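Local atomic coordinates of 3' terminal uridylyl transferase (Trypanosoma brucei, PDB entry 5HZD), a protein that adds uridines from UTP to the 3' ends of guide RNAs, ribosomal RNAs and some mRNAs in trypanosome mitochondria, and takes part in RNA editing. Residues I199-N204 against L213-S218. Residues are numbered along the deposited sequence; the frame is centred on the assembly and turned at random.
Sequences IRFILN and LLLEGS
L215 of helix 209-223 packs against F201 and L203 of strand 198-203, a small, buried, wholly apolar contact in which a helix covers one face of an antiparallel sheet. It lies in a small lobe away from the UTP and zinc sites, its centre about 39 Å from the centre of the chain. In sequence the lobe falls between palm strands 174-177 and 285-288, consistent with the middle domain inserted in the catalytic domain of editing TUTases. Both methyls of L215 lie against F201, and CD2 alone also reaches L203. Methyl CD1 stands over one face of the F201 ring as a CH-pi contact, 4.3 Å from the ring centroid and 15° off the normal. CD2 lies beside the base of the ring, 4.1 Å from F201 CB, and meets L203 CD1 at 4.2 Å. A chi1 of 178° places CG of L215 anti to the backbone N and sends the branch toward the strand; the CA atoms of F201 and L215 are 9.2 Å apart. F201 and L203, two positions apart on the strand, both direct their CB atoms toward the helix. No hydrogen bond joins the two segments; the contact is van der Waals packing and the CH-pi contact. The strand is an inner one, hydrogen-bonded to strands 239-244 and 267-271; W233 of strand 228-233 touches both L203 and L215, V269 packs on F201, and P258 and L260 from a loop also touch L215.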
loop_
_atom_site.group_PDB
_atom_site.type_symbol
_atom_site.label_atom_id
_atom_site.label_comp_id
_atom_site.label_asym_id
_atom_site.label_seq_id
_atom_site.Cartn_x
_atom_site.Cartn_y
_atom_site.Cartn_z
ATOM N N ILE A 199 -18.246 -25.343 -7.396
ATOM C CA ILE A 199 -18.482 -25.407 -5.952
ATOM C C ILE A 199 -19.279 -26.660 -5.616
ATOM O O ILE A 199 -19.840 -27.316 -6.495
ATOM C CB ILE A 199 -19.265 -24.174 -5.447
ATOM C CG1 ILE A 199 -20.616 -24.092 -6.161
ATOM C CG2 ILE A 199 -18.451 -22.885 -5.656
ATOM C CD1 ILE A 199 -21.446 -22.883 -5.769
ATOM N N ARG A 200 -19.349 -26.986 -4.334
ATOM C CA ARG A 200 -20.048 -28.160 -3.885
ATOM C C ARG A 200 -20.909 -27.795 -2.693
ATOM O O ARG A 200 -20.414 -27.204 -1.738
ATOM C CB ARG A 200 -19.031 -29.172 -3.401
ATOM C CG ARG A 200 -19.472 -30.580 -3.557
ATOM C CD ARG A 200 -18.588 -31.298 -4.570
ATOM N NE ARG A 200 -17.171 -31.085 -4.301
ATOM C CZ ARG A 200 -16.515 -31.601 -3.266
ATOM N NH1 ARG A 200 -17.146 -32.362 -2.380
ATOM N NH2 ARG A 200 -15.222 -31.347 -3.114
ATOM N N PHE A 201 -22.177 -28.174 -2.739
ATOM C CA PHE A 201 -23.006 -28.055 -1.555
ATOM C C PHE A 201 -23.118 -29.422 -0.886
ATOM O O PHE A 201 -23.581 -30.369 -1.514
ATOM C CB PHE A 201 -24.396 -27.585 -1.965
ATOM C CG PHE A 201 -24.422 -26.208 -2.561
ATOM C CD1 PHE A 201 -24.184 -26.015 -3.922
ATOM C CD2 PHE A 201 -24.722 -25.102 -1.765
ATOM C CE1 PHE A 201 -24.208 -24.736 -4.460
ATOM C CE2 PHE A 201 -24.765 -23.828 -2.302
ATOM C CZ PHE A 201 -24.503 -23.639 -3.654
ATOM N N ILE A 202 -22.736 -29.538 0.394
ATOM C CA ILE A 202 -22.977 -30.767 1.143
ATOM C C ILE A 202 -24.217 -30.564 2.001
ATOM O O ILE A 202 -24.280 -29.591 2.760
ATOM C CB ILE A 202 -21.795 -31.099 2.081
ATOM C CG1 ILE A 202 -20.507 -31.222 1.263
ATOM C CG2 ILE A 202 -22.073 -32.341 2.893
ATOM C CD1 ILE A 202 -20.627 -32.141 0.129
ATOM N N LEU A 203 -25.182 -31.459 1.868
ATOM C CA LEU A 203 -26.427 -31.354 2.624
ATOM C C LEU A 203 -26.393 -32.265 3.828
ATOM O O LEU A 203 -25.737 -33.315 3.806
ATOM C CB LEU A 203 -27.624 -31.744 1.736
ATOM C CG LEU A 203 -28.043 -30.732 0.661
ATOM C CD1 LEU A 203 -27.002 -30.589 -0.467
ATOM C CD2 LEU A 203 -29.399 -31.144 0.106
ATOM N N ASN A 204 -27.141 -31.909 4.872
ATOM C CA ASN A 204 -27.176 -32.744 6.072
ATOM C C ASN A 204 -28.133 -33.941 6.031
ATOM O O ASN A 204 -28.313 -34.654 7.023
ATOM C CB ASN A 204 -27.410 -31.868 7.321
ATOM C CG ASN A 204 -28.798 -31.295 7.355
ATOM O OD1 ASN A 204 -29.508 -31.330 6.348
ATOM N ND2 ASN A 204 -29.202 -30.764 8.500
ATOM N N LEU A 213 -34.743 -29.014 -6.815
ATOM C CA LEU A 213 -35.130 -27.902 -7.688
ATOM C C LEU A 213 -35.009 -26.560 -6.985
ATOM O O LEU A 213 -34.650 -25.552 -7.610
ATOM C CB LEU A 213 -36.546 -28.093 -8.248
ATOM C CG LEU A 213 -36.692 -29.243 -9.247
ATOM C CD1 LEU A 213 -38.162 -29.436 -9.580
ATOM C CD2 LEU A 213 -35.903 -28.961 -10.507
ATOM N N LEU A 214 -35.265 -26.543 -5.684
ATOM C CA LEU A 214 -35.151 -25.308 -4.922
ATOM C C LEU A 214 -33.698 -24.892 -4.797
ATOM O O LEU A 214 -33.374 -23.710 -4.943
ATOM C CB LEU A 214 -35.824 -25.443 -3.537
ATOM C CG LEU A 214 -37.354 -25.416 -3.587
ATOM C CD1 LEU A 214 -38.000 -25.823 -2.240
ATOM C CD2 LEU A 214 -37.824 -24.039 -4.005
ATOM N N LEU A 215 -32.800 -25.838 -4.519
ATOM C CA LEU A 215 -31.388 -25.474 -4.386
ATOM C C LEU A 215 -30.848 -24.971 -5.718
ATOM O O LEU A 215 -30.142 -23.955 -5.776
ATOM C CB LEU A 215 -30.556 -26.657 -3.877
ATOM C CG LEU A 215 -29.046 -26.447 -3.723
ATOM C CD1 LEU A 215 -28.730 -25.192 -2.883
ATOM C CD2 LEU A 215 -28.313 -27.675 -3.159
ATOM N N GLU A 216 -31.157 -25.692 -6.792
ATOM C CA GLU A 216 -30.679 -25.266 -8.112
ATOM C C GLU A 216 -31.230 -23.886 -8.457
ATOM O O GLU A 216 -30.516 -23.040 -9.039
ATOM C CB GLU A 216 -31.100 -26.275 -9.178
ATOM C CG GLU A 216 -30.441 -27.629 -9.037
ATOM C CD GLU A 216 -30.985 -28.642 -10.022
ATOM O OE1 GLU A 216 -31.265 -28.244 -11.180
ATOM O OE2 GLU A 216 -31.134 -29.821 -9.634
ATOM N N GLY A 217 -32.488 -23.668 -8.093
ATOM C CA GLY A 217 -33.152 -22.390 -8.287
ATOM C C GLY A 217 -32.447 -21.262 -7.561
ATOM O O GLY A 217 -32.288 -20.172 -8.112
ATOM N N SER A 218 -32.042 -21.513 -6.316
ATOM C CA SER A 218 -31.315 -20.522 -5.527
ATOM C C SER A 218 -30.006 -20.143 -6.188
ATOM O O SER A 218 -29.620 -18.956 -6.217
ATOM C CB SER A 218 -31.037 -21.063 -4.123
ATOM O OG SER A 218 -32.222 -21.063 -3.354
#